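Local coordinates for protein CG14216 (Drosophila melanogaster, PDB 3P9Y) that dephosphorylates the C-terminal domain of RNA polymerase II and probably takes part in RNA processing and transcription termination, at residues Y40-R45 with Y120-M125; R101-K106 with V124-S129. The protein carries 2 engineered substitutions. All blocks are in the same frame, centred on the assembly; numbering follows the deposited sequence.

Contact 1 of 2, residues Y40-R45 with Y120-M125. With IMD (imidazole), chain I.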
ATOM      1  N   TYR A  40      -1.350   3.463  -3.269  1.00 17.79           N
ATOM      2  CA  TYR A  40      -2.673   4.056  -3.420  1.00 18.51           C
ATOM      3  C   TYR A  40      -3.576   3.707  -2.236  1.00 18.73           C
ATOM      4  O   TYR A  40      -3.264   2.818  -1.445  1.00 17.75           O
ATOM      5  CB  TYR A  40      -3.323   3.555  -4.712  1.00 18.63           C
ATOM      6  CG  TYR A  40      -2.467   3.748  -5.936  1.00 18.36           C
ATOM      7  CD1 TYR A  40      -2.508   4.935  -6.653  1.00 19.94           C
ATOM      8  CD2 TYR A  40      -1.611   2.748  -6.370  1.00 18.40           C
ATOM      9  CE1 TYR A  40      -1.718   5.121  -7.771  1.00 20.59           C
ATOM     10  CE2 TYR A  40      -0.820   2.922  -7.486  1.00 20.24           C
ATOM     11  CZ  TYR A  40      -0.877   4.111  -8.183  1.00 22.14           C
ATOM     12  OH  TYR A  40      -0.088   4.291  -9.296  1.00 22.89           O
ATOM     13  N   GLY A  41      -4.692   4.420  -2.125  1.00 19.15           N
ATOM     14  CA  GLY A  41      -5.741   4.091  -1.178  1.00 19.38           C
ATOM     15  C   GLY A  41      -7.002   3.807  -1.973  1.00 20.09           C
ATOM     16  O   GLY A  41      -7.069   4.150  -3.145  1.00 20.89           O
ATOM     17  N   THR A  42      -7.997   3.184  -1.352  1.00 21.16           N
ATOM     18  CA  THR A  42      -9.224   2.821  -2.058  1.00 22.50           C
ATOM     19  C   THR A  42     -10.448   3.569  -1.527  1.00 24.45           C
ATOM     20  O   THR A  42     -11.515   3.531  -2.135  1.00 25.86           O
ATOM     21  CB  THR A  42      -9.498   1.308  -1.970  1.00 21.18           C
ATOM     22  OG1 THR A  42      -9.458   0.889  -0.600  1.00 20.57           O
ATOM     23  CG2 THR A  42      -8.471   0.526  -2.767  1.00 20.07           C
ATOM     24  N   GLY A  43     -10.296   4.242  -0.391  1.00 24.17           N
ATOM     25  CA  GLY A  43     -11.388   4.999   0.192  1.00 26.60           C
ATOM     26  C   GLY A  43     -11.876   6.116  -0.716  1.00 28.70           C
ATOM     27  O   GLY A  43     -11.217   6.485  -1.686  1.00 27.13           O
ATOM     28  N   GLU A  44     -13.046   6.656  -0.401  1.00 31.79           N
ATOM     29  CA  GLU A  44     -13.576   7.792  -1.137  1.00 34.27           C
ATOM     30  C   GLU A  44     -12.780   9.037  -0.768  1.00 32.71           C
ATOM     31  O   GLU A  44     -12.596   9.934  -1.588  1.00 33.67           O
ATOM     32  CB  GLU A  44     -15.060   7.991  -0.818  1.00 36.20           C
ATOM     33  CG  GLU A  44     -15.955   6.892  -1.371  1.00 41.20           C
ATOM     34  CD  GLU A  44     -17.409   7.050  -0.956  1.00 52.07           C
ATOM     35  OE1 GLU A  44     -17.680   7.775   0.028  1.00 53.29           O
ATOM     36  OE2 GLU A  44     -18.281   6.441  -1.615  1.00 56.10           O
ATOM     37  N   ARG A  45     -12.299   9.075   0.469  1.00 31.95           N
ATOM     38  CA  ARG A  45     -11.534  10.212   0.960  1.00 32.81           C
ATOM     39  C   ARG A  45     -10.421   9.771   1.904  1.00 30.69           C
ATOM     40  O   ARG A  45     -10.458   8.674   2.465  1.00 29.13           O
ATOM     41  CB  ARG A  45     -12.462  11.190   1.688  1.00 37.89           C
ATOM     42  CG  ARG A  45     -13.562  11.765   0.813  1.00 45.39           C
ATOM     43  CD  ARG A  45     -14.575  12.543   1.633  1.00 58.20           C
ATOM     44  NE  ARG A  45     -15.663  13.058   0.806  1.00 74.67           N
ATOM     45  CZ  ARG A  45     -16.708  13.735   1.278  1.00 87.32           C
ATOM     46  NH1 ARG A  45     -16.813  13.982   2.578  1.00 92.41           N
ATOM     47  NH2 ARG A  45     -17.649  14.165   0.449  1.00 93.42           N
ATOM     48  N   TYR A 120      -8.732  -5.218  -0.668  1.00 17.49           N
ATOM     49  CA  TYR A 120      -8.617  -6.285  -1.647  1.00 18.29           C
ATOM     50  C   TYR A 120      -9.850  -6.328  -2.557  1.00 19.01           C
ATOM     51  O   TYR A 120      -9.724  -6.344  -3.774  1.00 17.84           O
ATOM     52  CB  TYR A 120      -8.470  -7.613  -0.914  1.00 17.12           C
ATOM     53  CG  TYR A 120      -8.361  -8.839  -1.791  1.00 17.07           C
ATOM     54  CD1 TYR A 120      -7.196  -9.119  -2.490  1.00 16.60           C
ATOM     55  CD2 TYR A 120      -9.406  -9.749  -1.871  1.00 17.78           C
ATOM     56  CE1 TYR A 120      -7.088 -10.259  -3.270  1.00 16.77           C
ATOM     57  CE2 TYR A 120      -9.309 -10.886  -2.646  1.00 16.78           C
ATOM     58  CZ  TYR A 120      -8.151 -11.138  -3.342  1.00 16.27           C
ATOM     59  OH  TYR A 120      -8.058 -12.274  -4.108  1.00 16.43           O
ATOM     60  N   ASP A 121     -11.033  -6.337  -1.951  1.00 19.11           N
ATOM     61  CA  ASP A 121     -12.284  -6.431  -2.696  1.00 21.71           C
ATOM     62  C   ASP A 121     -12.513  -5.230  -3.600  1.00 21.75           C
ATOM     63  O   ASP A 121     -12.970  -5.382  -4.726  1.00 22.63           O
ATOM     64  CB  ASP A 121     -13.464  -6.573  -1.737  1.00 22.94           C
ATOM     65  CG  ASP A 121     -13.544  -7.949  -1.122  1.00 22.95           C
ATOM     66  OD1 ASP A 121     -12.954  -8.889  -1.687  1.00 23.21           O
ATOM     67  OD2 ASP A 121     -14.192  -8.091  -0.072  1.00 23.00           O
ATOM     68  N   LEU A 122     -12.208  -4.038  -3.105  1.00 20.65           N
ATOM     69  CA  LEU A 122     -12.393  -2.828  -3.897  1.00 21.75           C
ATOM     70  C   LEU A 122     -11.448  -2.835  -5.094  1.00 21.86           C
ATOM     71  O   LEU A 122     -11.826  -2.450  -6.201  1.00 21.76           O
ATOM     72  CB  LEU A 122     -12.164  -1.582  -3.035  1.00 21.62           C
ATOM     73  CG  LEU A 122     -13.266  -1.313  -2.004  1.00 22.52           C
ATOM     74  CD1 LEU A 122     -12.846  -0.245  -1.011  1.00 22.93           C
ATOM     75  CD2 LEU A 122     -14.567  -0.913  -2.703  1.00 24.53           C
ATOM     76  N   VAL A 123     -10.219  -3.286  -4.867  1.00 20.07           N
ATOM     77  CA  VAL A 123      -9.231  -3.376  -5.926  1.00 19.03           C
ATOM     78  C   VAL A 123      -9.693  -4.372  -6.986  1.00 21.54           C
ATOM     79  O   VAL A 123      -9.644  -4.082  -8.177  1.00 21.25           O
ATOM     80  CB  VAL A 123      -7.853  -3.807  -5.371  1.00 19.56           C
ATOM     81  CG1 VAL A 123      -6.939  -4.265  -6.492  1.00 17.27           C
ATOM     82  CG2 VAL A 123      -7.212  -2.664  -4.573  1.00 17.66           C
ATOM     83  N   VAL A 124     -10.147  -5.542  -6.547  1.00 20.45           N
ATOM     84  CA  VAL A 124     -10.552  -6.593  -7.472  1.00 22.80           C
ATOM     85  C   VAL A 124     -11.809  -6.174  -8.233  1.00 25.07           C
ATOM     86  O   VAL A 124     -11.904  -6.364  -9.444  1.00 25.76           O
ATOM     87  CB  VAL A 124     -10.786  -7.928  -6.736  1.00 22.88           C
ATOM     88  CG1 VAL A 124     -11.439  -8.951  -7.655  1.00 25.01           C
ATOM     89  CG2 VAL A 124      -9.465  -8.471  -6.190  1.00 19.00           C
ATOM     90  N   MET A 125     -12.761  -5.578  -7.521  1.00 24.06           N
ATOM     91  CA  MET A 125     -13.991  -5.108  -8.137  1.00 27.29           C
ATOM     92  C   MET A 125     -13.657  -4.084  -9.212  1.00 27.65           C
ATOM     93  O   MET A 125     -14.190  -4.137 -10.316  1.00 30.21           O
ATOM     94  CB  MET A 125     -14.922  -4.494  -7.088  1.00 27.22           C
ATOM     95  CG  MET A 125     -16.290  -4.116  -7.629  1.00 31.44           C
ATOM     96  SD  MET A 125     -17.468  -3.658  -6.341  1.00 38.67           S
ATOM     97  CE  MET A 125     -16.819  -2.074  -5.810  1.00 31.88           C
TER
HETATM   98  N1  IMD I 196     -14.056  -9.646  -4.453  1.00 29.97           N
HETATM   99  C2  IMD I 196     -14.171  -8.546  -5.229  1.00 27.99           C
HETATM  100  N3  IMD I 196     -14.577  -8.929  -6.460  1.00 31.82           N
HETATM  101  C4  IMD I 196     -14.720 -10.272  -6.462  1.00 32.21           C
HETATM  102  C5  IMD I 196     -14.393 -10.726  -5.193  1.00 31.73           C

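Contact 2 of 2, residues R101-K106 with V124-S129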
ATOM      1  N   ARG A 101      -5.694   7.812  -5.330  1.00 22.37           N
ATOM      2  CA  ARG A 101      -6.744   6.804  -5.263  1.00 23.37           C
ATOM      3  C   ARG A 101      -6.490   5.763  -6.349  1.00 22.38           C
ATOM      4  O   ARG A 101      -6.225   6.110  -7.500  1.00 23.59           O
ATOM      5  CB  ARG A 101      -8.126   7.452  -5.441  1.00 24.09           C
ATOM      6  CG  ARG A 101      -9.228   6.811  -4.594  1.00 25.49           C
ATOM      7  CD  ARG A 101     -10.565   7.547  -4.706  1.00 27.49           C
ATOM      8  NE  ARG A 101     -11.440   6.956  -5.720  1.00 29.07           N
ATOM      9  CZ  ARG A 101     -12.501   6.191  -5.462  1.00 29.45           C
ATOM     10  NH1 ARG A 101     -12.858   5.913  -4.216  1.00 30.75           N
ATOM     11  NH2 ARG A 101     -13.219   5.704  -6.461  1.00 31.01           N
ATOM     12  N   PHE A 102      -6.560   4.489  -5.981  1.00 21.11           N
ATOM     13  CA  PHE A 102      -6.249   3.415  -6.914  1.00 21.98           C
ATOM     14  C   PHE A 102      -7.221   3.403  -8.084  1.00 23.27           C
ATOM     15  O   PHE A 102      -6.830   3.148  -9.220  1.00 22.42           O
ATOM     16  CB  PHE A 102      -6.285   2.052  -6.217  1.00 20.54           C
ATOM     17  CG  PHE A 102      -6.093   0.895  -7.160  1.00 20.48           C
ATOM     18  CD1 PHE A 102      -4.844   0.617  -7.692  1.00 21.05           C
ATOM     19  CD2 PHE A 102      -7.163   0.096  -7.528  1.00 21.40           C
ATOM     20  CE1 PHE A 102      -4.665  -0.438  -8.571  1.00 20.39           C
ATOM     21  CE2 PHE A 102      -6.990  -0.964  -8.406  1.00 21.91           C
ATOM     22  CZ  PHE A 102      -5.741  -1.230  -8.927  1.00 20.74           C
ATOM     23  N   GLN A 103      -8.489   3.681  -7.799  1.00 24.01           N
ATOM     24  CA  GLN A 103      -9.544   3.573  -8.802  1.00 24.94           C
ATOM     25  C   GLN A 103      -9.391   4.633  -9.893  1.00 27.26           C
ATOM     26  O   GLN A 103     -10.043   4.555 -10.933  1.00 27.09           O
ATOM     27  CB  GLN A 103     -10.923   3.697  -8.145  1.00 25.27           C
ATOM     28  CG  GLN A 103     -11.298   2.543  -7.210  1.00 24.22           C
ATOM     29  CD  GLN A 103     -10.965   2.821  -5.750  1.00 25.51           C
ATOM     30  OE1 GLN A 103      -9.950   3.445  -5.436  1.00 24.24           O
ATOM     31  NE2 GLN A 103     -11.819   2.349  -4.848  1.00 23.81           N
ATOM     32  N   ASP A 104      -8.525   5.617  -9.658  1.00 26.51           N
ATOM     33  CA  ASP A 104      -8.330   6.707 -10.614  1.00 27.28           C
ATOM     34  C   ASP A 104      -6.986   6.648 -11.333  1.00 29.19           C
ATOM     35  O   ASP A 104      -6.692   7.502 -12.168  1.00 31.06           O
ATOM     36  CB  ASP A 104      -8.471   8.059  -9.908  1.00 28.62           C
ATOM     37  CG  ASP A 104      -9.865   8.285  -9.358  1.00 29.47           C
ATOM     38  OD1 ASP A 104     -10.840   8.040 -10.098  1.00 33.43           O
ATOM     39  OD2 ASP A 104      -9.992   8.700  -8.185  1.00 30.19           O
ATOM     40  N   THR A 105      -6.167   5.648 -11.026  1.00 27.05           N
ATOM     41  CA  THR A 105      -4.852   5.554 -11.653  1.00 27.59           C
ATOM     42  C   THR A 105      -4.914   4.828 -12.991  1.00 30.45           C
ATOM     43  O   THR A 105      -5.744   3.946 -13.194  1.00 30.93           O
ATOM     44  CB  THR A 105      -3.827   4.835 -10.749  1.00 26.95           C
ATOM     45  OG1 THR A 105      -2.509   5.024 -11.279  1.00 28.08           O
ATOM     46  CG2 THR A 105      -4.124   3.347 -10.661  1.00 24.93           C
ATOM     47  N   LYS A 106      -4.017   5.208 -13.895  1.00 31.42           N
ATOM     48  CA  LYS A 106      -3.903   4.569 -15.199  1.00 33.14           C
ATOM     49  C   LYS A 106      -2.651   3.693 -15.270  1.00 31.50           C
ATOM     50  O   LYS A 106      -2.403   3.032 -16.277  1.00 31.32           O
ATOM     51  CB  LYS A 106      -3.860   5.635 -16.298  1.00 37.21           C
ATOM     52  CG  LYS A 106      -5.117   6.498 -16.366  1.00 39.53           C
ATOM     53  CD  LYS A 106      -6.325   5.681 -16.818  1.00 43.71           C
ATOM     54  CE  LYS A 106      -7.530   5.904 -15.912  1.00 47.10           C
ATOM     55  NZ  LYS A 106      -8.025   7.313 -15.942  1.00 48.31           N
ATOM     56  N   VAL A 124     -10.147  -5.542  -6.547  1.00 20.45           N
ATOM     57  CA  VAL A 124     -10.552  -6.593  -7.472  1.00 22.80           C
ATOM     58  C   VAL A 124     -11.809  -6.174  -8.233  1.00 25.07           C
ATOM     59  O   VAL A 124     -11.904  -6.364  -9.444  1.00 25.76           O
ATOM     60  CB  VAL A 124     -10.786  -7.928  -6.736  1.00 22.88           C
ATOM     61  CG1 VAL A 124     -11.439  -8.951  -7.655  1.00 25.01           C
ATOM     62  CG2 VAL A 124      -9.465  -8.471  -6.190  1.00 19.00           C
ATOM     63  N   MET A 125     -12.761  -5.578  -7.521  1.00 24.06           N
ATOM     64  CA  MET A 125     -13.991  -5.108  -8.137  1.00 27.29           C
ATOM     65  C   MET A 125     -13.657  -4.084  -9.212  1.00 27.65           C
ATOM     66  O   MET A 125     -14.190  -4.137 -10.316  1.00 30.21           O
ATOM     67  CB  MET A 125     -14.922  -4.494  -7.088  1.00 27.22           C
ATOM     68  CG  MET A 125     -16.290  -4.116  -7.629  1.00 31.44           C
ATOM     69  SD  MET A 125     -17.468  -3.658  -6.341  1.00 38.67           S
ATOM     70  CE  MET A 125     -16.819  -2.074  -5.810  1.00 31.88           C
ATOM     71  N   HIS A 126     -12.754  -3.164  -8.893  1.00 26.07           N
ATOM     72  CA  HIS A 126     -12.384  -2.110  -9.831  1.00 26.80           C
ATOM     73  C   HIS A 126     -11.724  -2.688 -11.078  1.00 28.91           C
ATOM     74  O   HIS A 126     -12.015  -2.263 -12.196  1.00 28.95           O
ATOM     75  CB  HIS A 126     -11.451  -1.095  -9.176  1.00 25.09           C
ATOM     76  CG  HIS A 126     -10.973  -0.039 -10.121  1.00 26.32           C
ATOM     77  ND1 HIS A 126     -11.730   1.064 -10.444  1.00 26.64           N
ATOM     78  CD2 HIS A 126      -9.831   0.064 -10.838  1.00 27.31           C
ATOM     79  CE1 HIS A 126     -11.070   1.810 -11.313  1.00 27.93           C
ATOM     80  NE2 HIS A 126      -9.914   1.226 -11.569  1.00 28.43           N
ATOM     81  N   MET A 127     -10.841  -3.661 -10.877  1.00 26.94           N
ATOM     82  CA  MET A 127     -10.129  -4.292 -11.979  1.00 30.05           C
ATOM     83  C   MET A 127     -11.093  -5.047 -12.888  1.00 31.14           C
ATOM     84  O   MET A 127     -10.941  -5.046 -14.108  1.00 32.93           O
ATOM     85  CB  MET A 127      -9.079  -5.261 -11.435  1.00 27.80           C
ATOM     86  CG  MET A 127      -7.827  -4.600 -10.868  1.00 28.20           C
ATOM     87  SD  MET A 127      -6.825  -3.816 -12.142  1.00 37.09           S
ATOM     88  CE  MET A 127      -6.545  -5.178 -13.271  1.00 29.83           C
ATOM     89  N   GLU A 128     -12.080  -5.696 -12.282  1.00 30.77           N
ATOM     90  CA  GLU A 128     -13.049  -6.492 -13.025  1.00 32.95           C
ATOM     91  C   GLU A 128     -13.997  -5.612 -13.833  1.00 35.73           C
ATOM     92  O   GLU A 128     -14.475  -6.015 -14.891  1.00 40.37           O
ATOM     93  CB  GLU A 128     -13.841  -7.392 -12.072  1.00 31.60           C
ATOM     94  CG  GLU A 128     -13.066  -8.614 -11.600  1.00 32.19           C
ATOM     95  CD  GLU A 128     -13.874  -9.505 -10.673  1.00 34.68           C
ATOM     96  OE1 GLU A 128     -14.847  -9.012 -10.059  1.00 34.88           O
ATOM     97  OE2 GLU A 128     -13.530 -10.700 -10.552  1.00 35.55           O
ATOM     98  N   SER A 129     -14.259  -4.408 -13.336  1.00 35.12           N
ATOM     99  CA  SER A 129     -15.162  -3.478 -14.008  1.00 38.71           C
ATOM    100  C   SER A 129     -14.556  -2.967 -15.308  1.00 39.94           C
ATOM    101  O   SER A 129     -15.246  -2.367 -16.129  1.00 43.52           O
ATOM    102  CB  SER A 129     -15.480  -2.290 -13.101  1.00 35.62           C
ATOM    103  OG  SER A 129     -14.506  -1.259 -13.224  1.00 34.47           O
TER

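Contact 1 of 2, residues Y40-R45 with Y120-M125
T42 comes nearest to L122 across this contact, with 6.7 Å between their CA atoms. Strand 36-41 has just ended at G41, and the chain turns past one face of helix 117-128. This is an edge of the phosphatase's LMW PTP-like alpha/beta core. Both T42 and L122 aim their side chains at the opposing segment, and the two cross obliquely. The L122 methyl CD1 covers the threonine's polar branch, 3.6 Å from OG1 and 3.8 Å from CB. At the next helix residue, V123 CG2 meets T42 CG2 methyl to methyl at 3.9 Å, the two side chains crossing at about a right angle. Threonine suits the place because its two branches part company: with chi1 at 52°, OG1 lies between the backbone N and the carbonyl carbon, while CG2 stands beside the N, toward V123. V123 continues inward onto V15, I112 and V140 of the sheet. On the helix, D121 OD1 accepts a hydrogen bond from N1 of an imidazole, probably from the crystallisation liquor, at 3.1 Å, and V124 CG1 touches N3 of the same ring. No hydrogen bond joins the segments, so their cohesion is apolar. The T42 hydroxyl can lie under a leucine methyl because its hydrogen bond to D16 O, at the end of strand 11-16, meets its polar need.

Contact 2 of 2, residues R101-K106 with V124-S129
H126 lays one face of its imidazole against Q103, where helix 117-128 of the LMW PTP-like fold packs on a short 3-10 turn, 102-104. Q103 CA stands over that face in a CH-pi contact, 3.6 Å from the ring centroid and 19° off the normal, while Q103 CG lies 3.6 Å from ND1. At the ring's far end, H126 CE1 comes within 3.0 Å of Q103 O, a close approach that is not a hydrogen bond. A flat, narrow ring suits this place, since it can lie against Q103 CA and still bring ND1 to Q103 CG; with chi1 at 176°, CG lies anti to the backbone N and the ring reaches out from the helix. F102 meets H126 obliquely, CE2 to CD2 at 3.9 Å, and its buried ring receives M127 SD at the edge, 4.3 Å from CZ. An alanine in place of H126 would probably open a gap over Q103 CA and CG and leave F102 CE2 without its contact to H126 CD2. Further out, the Q103 chain bends at chi2, its NE2 bonding to T42 O. Q103 CD lies over the R101 guanidinium, whose edge faces D104 in a salt bridge that is weak as a hydrogen bond, while NH1 binds G43 O. Beyond the ring, S129 OG donates a hydrogen bond to H126 O, 2.9 Å away.

In the fold
From the N terminus, the chain lays down strand 11-16, helix 22-32 and strand 36-41, whose exit opens contact 1. The strand pair 46-48 and 57-59 and two helices, 65-82 and 85-95, follow before the loop at 101-106, which opens contact 2. Strand 111-114 leads into helix 117-128, which answers both: 120-125 closes the long excursion from 40-45, 124-129 the short one. The shorter closure lies within the span of the longer one apart from its last residues, and both end on the same part of the helix, sharing V124 and M125. A backbone hydrogen bond from F102 N to G41 O, 2.9 Å, joins the first sides, so strand end, loop and helix meet.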